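Oxidoreductase, short-chain dehydrogenase/reductase family (Aeromonas hydrophila subsp. hydrophila, PDB 3L6E) probably acts as a nucleotide-dependent short-chain dehydrogenase/reductase, possibly reducing 3-dehydrosphinganine in sphingolipid metabolism. Local coordinates at residues H5-A11 / H28-G34; G22-R26 / L208-E212; V81-A85 / S111-V115. All blocks are in the same frame, centred on the assembly; numbering follows the deposited sequence.

Interaction 1: residues H5-A11 / H28-G34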
loop_
_atom_site.group_PDB
_atom_site.type_symbol
_atom_site.label_atom_id
_atom_site.label_comp_id
_atom_site.label_asym_id
_atom_site.label_seq_id
_atom_site.Cartn_x
_atom_site.Cartn_y
_atom_site.Cartn_z
ATOM N N HIS A 5 -22.223 -5.803 -0.174
ATOM C CA HIS A 5 -22.468 -4.899 -1.296
ATOM C C HIS A 5 -21.333 -3.902 -1.548
ATOM O O HIS A 5 -20.929 -3.151 -0.651
ATOM C CB HIS A 5 -23.785 -4.156 -1.122
ATOM C CG HIS A 5 -24.189 -3.362 -2.321
ATOM N ND1 HIS A 5 -24.902 -2.187 -2.229
ATOM C CD2 HIS A 5 -23.949 -3.558 -3.639
ATOM C CE1 HIS A 5 -25.108 -1.708 -3.443
ATOM N NE2 HIS A 5 -24.541 -2.521 -4.316
ATOM N N ILE A 6 -20.833 -3.912 -2.784
ATOM C CA ILE A 6 -19.788 -2.991 -3.228
ATOM C C ILE A 6 -20.289 -2.183 -4.413
ATOM O O ILE A 6 -20.983 -2.696 -5.291
ATOM C CB ILE A 6 -18.498 -3.737 -3.669
ATOM C CG1 ILE A 6 -18.113 -4.824 -2.664
ATOM C CG2 ILE A 6 -17.326 -2.725 -3.963
ATOM C CD1 ILE A 6 -17.566 -4.298 -1.355
ATOM N N ILE A 7 -19.954 -0.904 -4.423
ATOM C CA ILE A 7 -20.225 -0.063 -5.570
ATOM C C ILE A 7 -18.894 0.198 -6.254
ATOM O O ILE A 7 -17.933 0.611 -5.602
ATOM C CB ILE A 7 -20.861 1.258 -5.163
ATOM C CG1 ILE A 7 -22.303 1.027 -4.691
ATOM C CG2 ILE A 7 -20.867 2.260 -6.338
ATOM C CD1 ILE A 7 -22.927 2.289 -4.135
ATOM N N VAL A 8 -18.854 0.014 -7.560
ATOM C CA VAL A 8 -17.667 0.308 -8.330
ATOM C C VAL A 8 -17.991 1.224 -9.485
ATOM O O VAL A 8 -18.785 0.890 -10.329
ATOM C CB VAL A 8 -17.025 -0.963 -8.880
ATOM C CG1 VAL A 8 -15.836 -0.620 -9.712
ATOM C CG2 VAL A 8 -16.644 -1.888 -7.769
ATOM N N THR A 9 -17.368 2.388 -9.513
ATOM C CA THR A 9 -17.553 3.298 -10.623
ATOM C C THR A 9 -16.496 3.052 -11.680
ATOM O O THR A 9 -15.512 2.395 -11.428
ATOM C CB THR A 9 -17.480 4.748 -10.195
ATOM O OG1 THR A 9 -16.193 5.011 -9.662
ATOM C CG2 THR A 9 -18.498 5.051 -9.165
ATOM N N GLY A 10 -16.718 3.580 -12.869
ATOM C CA GLY A 10 -15.821 3.354 -13.978
ATOM C C GLY A 10 -15.665 1.874 -14.177
ATOM O O GLY A 10 -14.573 1.373 -14.383
ATOM N N ALA A 11 -16.783 1.172 -14.097
ATOM C CA ALA A 11 -16.758 -0.298 -14.081
ATOM C C ALA A 11 -16.448 -0.895 -15.449
ATOM O O ALA A 11 -16.081 -2.065 -15.555
ATOM C CB ALA A 11 -18.085 -0.838 -13.564
ATOM N N HIS A 28 -18.552 -11.092 -3.228
ATOM C CA HIS A 28 -19.316 -9.840 -3.054
ATOM C C HIS A 28 -20.351 -9.640 -4.167
ATOM O O HIS A 28 -20.208 -10.189 -5.251
ATOM C CB HIS A 28 -18.384 -8.621 -3.078
ATOM C CG HIS A 28 -17.537 -8.439 -1.851
ATOM N ND1 HIS A 28 -16.209 -8.810 -1.802
ATOM C CD2 HIS A 28 -17.804 -7.841 -0.662
ATOM C CE1 HIS A 28 -15.707 -8.483 -0.623
ATOM N NE2 HIS A 28 -16.652 -7.891 0.087
ATOM N N GLN A 29 -21.380 -8.839 -3.894
ATOM C CA GLN A 29 -22.284 -8.337 -4.921
ATOM C C GLN A 29 -21.815 -6.958 -5.348
ATOM O O GLN A 29 -21.370 -6.163 -4.527
ATOM C CB GLN A 29 -23.708 -8.205 -4.381
ATOM C CG GLN A 29 -24.310 -9.480 -3.824
ATOM C CD GLN A 29 -24.880 -10.358 -4.906
ATOM O OE1 GLN A 29 -24.150 -11.111 -5.562
ATOM N NE2 GLN A 29 -26.193 -10.278 -5.102
ATOM N N VAL A 30 -21.937 -6.643 -6.629
ATOM C CA VAL A 30 -21.314 -5.410 -7.109
ATOM C C VAL A 30 -22.260 -4.577 -7.948
ATOM O O VAL A 30 -22.774 -5.059 -8.939
ATOM C CB VAL A 30 -19.998 -5.705 -7.891
ATOM C CG1 VAL A 30 -19.360 -4.429 -8.345
ATOM C CG2 VAL A 30 -19.028 -6.464 -7.031
ATOM N N SER A 31 -22.505 -3.337 -7.526
ATOM C CA SER A 31 -23.247 -2.395 -8.353
ATOM C C SER A 31 -22.249 -1.680 -9.263
ATOM O O SER A 31 -21.450 -0.847 -8.799
ATOM C CB SER A 31 -23.994 -1.385 -7.494
ATOM O OG SER A 31 -25.119 -1.981 -6.898
HETATM N N MSE A 32 -22.267 -2.037 -10.539
HETATM C CA MSE A 32 -21.316 -1.468 -11.498
HETATM C C MSE A 32 -21.844 -0.151 -12.052
HETATM O O MSE A 32 -22.913 -0.117 -12.645
HETATM C CB MSE A 32 -21.067 -2.448 -12.649
HETATM C CG MSE A 32 -20.670 -3.845 -12.209
HETATM SE SE MSE A 32 -20.404 -5.055 -13.713
HETATM C CE MSE A 32 -22.148 -4.912 -14.563
HETATM N N MSE A 33 -21.104 0.930 -11.866
HETATM C CA MSE A 33 -21.485 2.198 -12.499
HETATM C C MSE A 33 -20.523 2.586 -13.610
HETATM O O MSE A 33 -19.314 2.552 -13.415
HETATM C CB MSE A 33 -21.571 3.320 -11.475
HETATM C CG MSE A 33 -22.639 3.071 -10.412
HETATM SE SE MSE A 33 -22.696 4.536 -9.147
HETATM C CE MSE A 33 -24.002 3.756 -7.901
ATOM N N GLY A 34 -21.075 2.954 -14.766
ATOM C CA GLY A 34 -20.264 3.320 -15.912
ATOM C C GLY A 34 -21.002 4.126 -16.960
ATOM O O GLY A 34 -22.229 4.103 -17.040
#

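Interaction 2: residues G22-R26 / L208-E212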
loop_
_atom_site.group_PDB
_atom_site.type_symbol
_atom_site.label_atom_id
_atom_site.label_comp_id
_atom_site.label_asym_id
_atom_site.label_seq_id
_atom_site.Cartn_x
_atom_site.Cartn_y
_atom_site.Cartn_z
ATOM N N GLY A 22 -12.850 -9.405 -9.451
ATOM C CA GLY A 22 -12.128 -9.865 -8.266
ATOM C C GLY A 22 -12.967 -9.901 -7.011
ATOM O O GLY A 22 -12.860 -10.841 -6.223
ATOM N N LEU A 23 -13.788 -8.867 -6.822
ATOM C CA LEU A 23 -14.710 -8.772 -5.691
ATOM C C LEU A 23 -15.822 -9.810 -5.809
ATOM O O LEU A 23 -16.312 -10.327 -4.804
ATOM C CB LEU A 23 -15.327 -7.364 -5.622
ATOM C CG LEU A 23 -14.440 -6.165 -5.261
ATOM C CD1 LEU A 23 -14.964 -4.866 -5.860
ATOM C CD2 LEU A 23 -14.250 -6.024 -3.754
ATOM N N VAL A 24 -16.227 -10.121 -7.038
ATOM C CA VAL A 24 -17.220 -11.178 -7.249
ATOM C C VAL A 24 -16.656 -12.542 -6.853
ATOM O O VAL A 24 -17.319 -13.318 -6.138
ATOM C CB VAL A 24 -17.749 -11.209 -8.695
ATOM C CG1 VAL A 24 -18.504 -12.545 -8.991
ATOM C CG2 VAL A 24 -18.655 -10.011 -8.941
ATOM N N GLU A 25 -15.444 -12.825 -7.334
ATOM C CA GLU A 25 -14.722 -14.058 -6.999
ATOM C C GLU A 25 -14.500 -14.189 -5.484
ATOM O O GLU A 25 -14.452 -15.296 -4.964
ATOM C CB GLU A 25 -13.378 -14.132 -7.747
ATOM C CG GLU A 25 -13.502 -14.361 -9.261
ATOM C CD GLU A 25 -12.155 -14.430 -9.991
ATOM O OE1 GLU A 25 -11.110 -14.117 -9.373
ATOM O OE2 GLU A 25 -12.143 -14.796 -11.188
ATOM N N ARG A 26 -14.372 -13.055 -4.786
ATOM C CA ARG A 26 -14.251 -13.057 -3.324
ATOM C C ARG A 26 -15.630 -13.043 -2.612
ATOM O O ARG A 26 -15.720 -12.800 -1.401
ATOM C CB ARG A 26 -13.334 -11.912 -2.847
ATOM C CG ARG A 26 -11.851 -12.048 -3.272
ATOM C CD ARG A 26 -11.156 -10.673 -3.362
ATOM N NE ARG A 26 -9.825 -10.708 -4.001
ATOM C CZ ARG A 26 -8.667 -10.488 -3.375
ATOM N NH1 ARG A 26 -7.519 -10.529 -4.050
ATOM N NH2 ARG A 26 -8.645 -10.221 -2.074
ATOM N N LEU A 208 -7.310 -5.106 -3.950
ATOM C CA LEU A 208 -8.308 -5.870 -3.207
ATOM C C LEU A 208 -7.724 -6.544 -1.967
ATOM O O LEU A 208 -8.393 -6.636 -0.946
ATOM C CB LEU A 208 -9.001 -6.903 -4.091
ATOM C CG LEU A 208 -9.775 -6.370 -5.295
ATOM C CD1 LEU A 208 -10.291 -7.531 -6.140
ATOM C CD2 LEU A 208 -10.894 -5.440 -4.904
ATOM N N ASP A 209 -6.480 -7.009 -2.048
ATOM C CA ASP A 209 -5.821 -7.480 -0.835
ATOM C C ASP A 209 -5.695 -6.319 0.145
ATOM O O ASP A 209 -5.939 -6.473 1.322
ATOM C CB ASP A 209 -4.449 -8.087 -1.105
ATOM C CG ASP A 209 -4.524 -9.453 -1.745
ATOM O OD1 ASP A 209 -5.637 -9.925 -2.043
ATOM O OD2 ASP A 209 -3.455 -10.062 -1.953
ATOM N N ALA A 210 -5.309 -5.158 -0.352
ATOM C CA ALA A 210 -5.134 -4.011 0.509
ATOM C C ALA A 210 -6.483 -3.600 1.141
ATOM O O ALA A 210 -6.517 -3.133 2.258
ATOM C CB ALA A 210 -4.521 -2.870 -0.262
ATOM N N LEU A 211 -7.588 -3.797 0.430
ATOM C CA LEU A 211 -8.888 -3.382 0.951
ATOM C C LEU A 211 -9.561 -4.409 1.874
ATOM O O LEU A 211 -10.690 -4.196 2.297
ATOM C CB LEU A 211 -9.835 -3.016 -0.194
ATOM C CG LEU A 211 -9.542 -1.728 -0.952
ATOM C CD1 LEU A 211 -10.383 -1.666 -2.224
ATOM C CD2 LEU A 211 -9.768 -0.506 -0.040
ATOM N N GLU A 212 -8.886 -5.517 2.158
ATOM C CA GLU A 212 -9.405 -6.529 3.086
ATOM C C GLU A 212 -9.540 -5.958 4.502
ATOM O O GLU A 212 -8.631 -5.300 4.997
ATOM C CB GLU A 212 -8.480 -7.752 3.134
ATOM C CG GLU A 212 -8.538 -8.668 1.922
ATOM C CD GLU A 212 -9.699 -9.653 1.964
ATOM O OE1 GLU A 212 -9.883 -10.329 3.006
ATOM O OE2 GLU A 212 -10.416 -9.757 0.934
#

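Interaction 3: residues V81-A85 / S111-V115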
loop_
_atom_site.group_PDB
_atom_site.type_symbol
_atom_site.label_atom_id
_atom_site.label_comp_id
_atom_site.label_asym_id
_atom_site.label_seq_id
_atom_site.Cartn_x
_atom_site.Cartn_y
_atom_site.Cartn_z
ATOM N N VAL A 81 -17.312 1.820 -1.485
ATOM C CA VAL A 81 -17.460 2.572 -2.713
ATOM C C VAL A 81 -16.069 2.709 -3.315
ATOM O O VAL A 81 -15.158 3.314 -2.734
ATOM C CB VAL A 81 -18.170 3.934 -2.525
ATOM C CG1 VAL A 81 -18.266 4.678 -3.871
ATOM C CG2 VAL A 81 -19.585 3.712 -2.014
ATOM N N LEU A 82 -15.913 2.080 -4.471
ATOM C CA LEU A 82 -14.655 2.046 -5.170
ATOM C C LEU A 82 -14.787 2.988 -6.336
ATOM O O LEU A 82 -15.490 2.700 -7.303
ATOM C CB LEU A 82 -14.365 0.635 -5.660
ATOM C CG LEU A 82 -13.000 0.049 -5.325
ATOM C CD1 LEU A 82 -12.783 -1.255 -6.069
ATOM C CD2 LEU A 82 -11.907 1.029 -5.647
ATOM N N HIS A 83 -14.158 4.143 -6.223
ATOM C CA HIS A 83 -14.266 5.124 -7.280
ATOM C C HIS A 83 -13.076 5.036 -8.223
ATOM O O HIS A 83 -11.931 5.258 -7.823
ATOM C CB HIS A 83 -14.436 6.540 -6.738
ATOM C CG HIS A 83 -14.698 7.551 -7.811
ATOM N ND1 HIS A 83 -13.790 8.528 -8.155
ATOM C CD2 HIS A 83 -15.745 7.702 -8.651
ATOM C CE1 HIS A 83 -14.274 9.246 -9.150
ATOM N NE2 HIS A 83 -15.455 8.762 -9.473
ATOM N N CYS A 84 -13.363 4.675 -9.467
ATOM C CA CYS A 84 -12.364 4.620 -10.516
ATOM C C CYS A 84 -12.548 5.793 -11.451
ATOM O O CYS A 84 -13.235 5.670 -12.454
ATOM C CB CYS A 84 -12.482 3.320 -11.297
ATOM S SG CYS A 84 -12.091 1.899 -10.323
ATOM N N ALA A 85 -11.944 6.935 -11.111
ATOM C CA ALA A 85 -12.055 8.125 -11.961
ATOM C C ALA A 85 -11.491 7.856 -13.354
ATOM O O ALA A 85 -11.888 8.509 -14.317
ATOM C CB ALA A 85 -11.376 9.322 -11.324
ATOM N N SER A 111 -16.598 14.196 -10.790
ATOM C CA SER A 111 -17.133 12.878 -10.482
ATOM C C SER A 111 -16.570 12.466 -9.136
ATOM O O SER A 111 -17.300 11.949 -8.296
ATOM C CB SER A 111 -16.820 11.848 -11.579
ATOM O OG SER A 111 -15.480 11.372 -11.508
ATOM N N THR A 112 -15.289 12.749 -8.905
ATOM C CA THR A 112 -14.670 12.346 -7.646
ATOM C C THR A 112 -15.358 13.010 -6.456
ATOM O O THR A 112 -15.650 12.349 -5.464
ATOM C CB THR A 112 -13.151 12.583 -7.606
ATOM O OG1 THR A 112 -12.521 11.788 -8.611
ATOM C CG2 THR A 112 -12.577 12.166 -6.262
ATOM N N ILE A 113 -15.628 14.303 -6.580
ATOM C CA ILE A 113 -16.286 15.079 -5.511
ATOM C C ILE A 113 -17.728 14.642 -5.242
ATOM O O ILE A 113 -18.130 14.507 -4.086
ATOM C CB ILE A 113 -16.201 16.589 -5.784
ATOM C CG1 ILE A 113 -14.744 17.040 -5.618
ATOM C CG2 ILE A 113 -17.117 17.371 -4.834
ATOM C CD1 ILE A 113 -14.474 18.483 -5.945
ATOM N N LEU A 114 -18.486 14.413 -6.309
ATOM C CA LEU A 114 -19.893 14.026 -6.204
ATOM C C LEU A 114 -20.076 12.608 -5.656
ATOM O O LEU A 114 -20.967 12.361 -4.846
ATOM C CB LEU A 114 -20.589 14.161 -7.556
ATOM C CG LEU A 114 -20.763 15.552 -8.164
ATOM C CD1 LEU A 114 -21.042 15.408 -9.646
ATOM C CD2 LEU A 114 -21.868 16.364 -7.475
ATOM N N VAL A 115 -19.224 11.680 -6.082
ATOM C CA VAL A 115 -19.276 10.329 -5.530
ATOM C C VAL A 115 -18.939 10.364 -4.032
ATOM O O VAL A 115 -19.573 9.680 -3.222
ATOM C CB VAL A 115 -18.366 9.368 -6.324
ATOM C CG1 VAL A 115 -18.177 8.023 -5.604
ATOM C CG2 VAL A 115 -18.935 9.159 -7.721
#

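Interaction 1: residues H5-A11 / H28-G34
I6 lies against the imidazole of H28 at the start of two neighbouring parallel strands, 5-9 and 29-34. Its CG1 and CD1 meet the ring obliquely, with I6 CD1 3.6 Å from H28 CD2. With CG1 beside the backbone N (chi1 -46°), this branch leans to H28. The next bumps on this face are V8 and V30, whose methyls V8 CG2 and V30 CG1 touch at 3.8 Å. Beyond the strand end, A11 folds back and its small methyl fits against the base of the M32 side chain, A11 CB 3.5 Å from M32 CB.

The other face carries H5, I7, S31 and M33. The H5 ring reaches across to the short S31. H5 NE2 and S31 OG share a 2.7 Å hydrogen bond, in the ring plane. H5 ND1 bonds to the carbonyl of G76. The extended side chain of M33, a selenomethionine, ends against I7, with M33 CE 3.8 Å from I7 CG2.

Backbone bonds alternate in parallel fashion: I6 N to Q29 O, S31 N to I6 O, V8 N to S31 O and M33 N to V8 O. A11 N then bonds to M33 O at 3.0 Å.

The two strands and helix 14-25, which links them, form the first beta-alpha-beta unit of the Rossmann fold. Strand 51-55 flanks 29-34. Helix 61-75 packs on I7, S31 and M33, while helix 37-47 packs on A11 and M32.

Interaction 2: residues G22-R26 / L208-E212
A salt-bridge network of R26, D209 and E212 joins the ends of two helices, 14-25 and 200-210, beside a small leucine contact. R26 is the first residue past its helix. Its side chain runs extended from CG to NE and carries the guanidinium across to the other segment.

D209 OD1 accepts from R26 NH1 at 2.8 Å and from R26 NH2 at 3.0 Å. The oxygen lies in the guanidinium plane, yet the carboxylate plane is turned 54° from it. NH1 meets OD1 on the syn side but 31° out of the carboxylate plane, and NH2 nearly in line with the C-O bond. E212 adds a longer salt bridge, with E212 OE2 3.5 Å from R26 NH2. The bend at chi2 of E212 (-82°) turns its carboxylate back to the arginine.

L208 touches three residues. L208 CB lies over the centre of one guanidinium face, 3.7 Å from R26 CZ. Its two methyls reach the other helix. L208 CD1 rests on G22, 3.7 Å from G22 CA, where the helix has no side chain. L208 CD2 packs against L23 CD2 at 3.6 Å. L23 in turn packs on I6, V8 and V30 of the sheet.

Y206 OH of the second subunit hydrogen-bonds to E212 O, and D209 of the second subunit packs on D209 of this chain.

R26 would be expected to favour the ionised forms of D209 and E212, and to offset their mutual repulsion. Both of its bonds to D209 converge on a single oxygen, and the two planes need not be coplanar.

Interaction 3: residues V81-A85 / S111-V115
Hydrophobic contact comes from V115, which faces strand 80-84 with both of its methyls. V115 CG1 meets V81 CG1 at 3.8 Å, and the two side chains pass at a slant. V115 CG2 lies 3.6 Å from H83 CD2, in an oblique position against the imidazole. The torsion of V115 (chi1 168°) sets CG1 anti to the backbone N and CG2 beside it. From there CG1 reaches V81 and also borders the H83 ring, while CG2 lies against H83 CD2. F68 of helix 61-75 also packs on V115.

In this Rossmann fold, helix 98-123 packs on one face of the parallel sheet, against strand 80-84. The helix follows that strand in the chain and runs nearly antiparallel to it, at 169° between the short segments. Their axes are 9.5 Å apart at closest approach. V81, H83 and A85 point to the helix. L82 and C84 point to the other side of the sheet, where L19 of helix 14-25 packs on both.

The polar contacts gather round the edge of the H83 ring. Its CG is anti to the backbone N (chi1 -174°), which sends the imidazole out to the helix. H83 NE2 makes a weak hydrogen bond to S111 OG, 3.3 Å long and bent to 122°. The stronger partner of S111 OG is the carbonyl of S107, one helical turn back. T112 OG1 sits 3.1 Å from H83 CE1, near the ring plane, and itself bonds to the carbonyl of N108. A85 CB makes a van der Waals contact with the same oxygen, T112 OG1, at 3.8 Å. On the neighbouring strand 128-137, N132 OD1 makes a weak hydrogen bond to H83 ND1.

Overall arrangement
Strand 5-9 joins interactions 1 and 3. It pairs with 29-34 in the first and with strand 80-84 of the other, where I7 O lies 2.7 Å from L82 N and T9 OG1 lies 2.9 Å from C84 N. Their centres are about 11 Å apart. The centres of interactions 1 and 2 are about 12 Å apart. L23 connects them: L23 O is 2.8 Å from H28 N. Interactions 2 and 3, with centres about 18 Å apart, meet through L23 and L82. A sulfate, probably from the crystallisation liquor, has its nearest atoms about 3 Å from G34. It may mark the nucleotide pocket, which in this fold lies at the C-terminal ends of the strands.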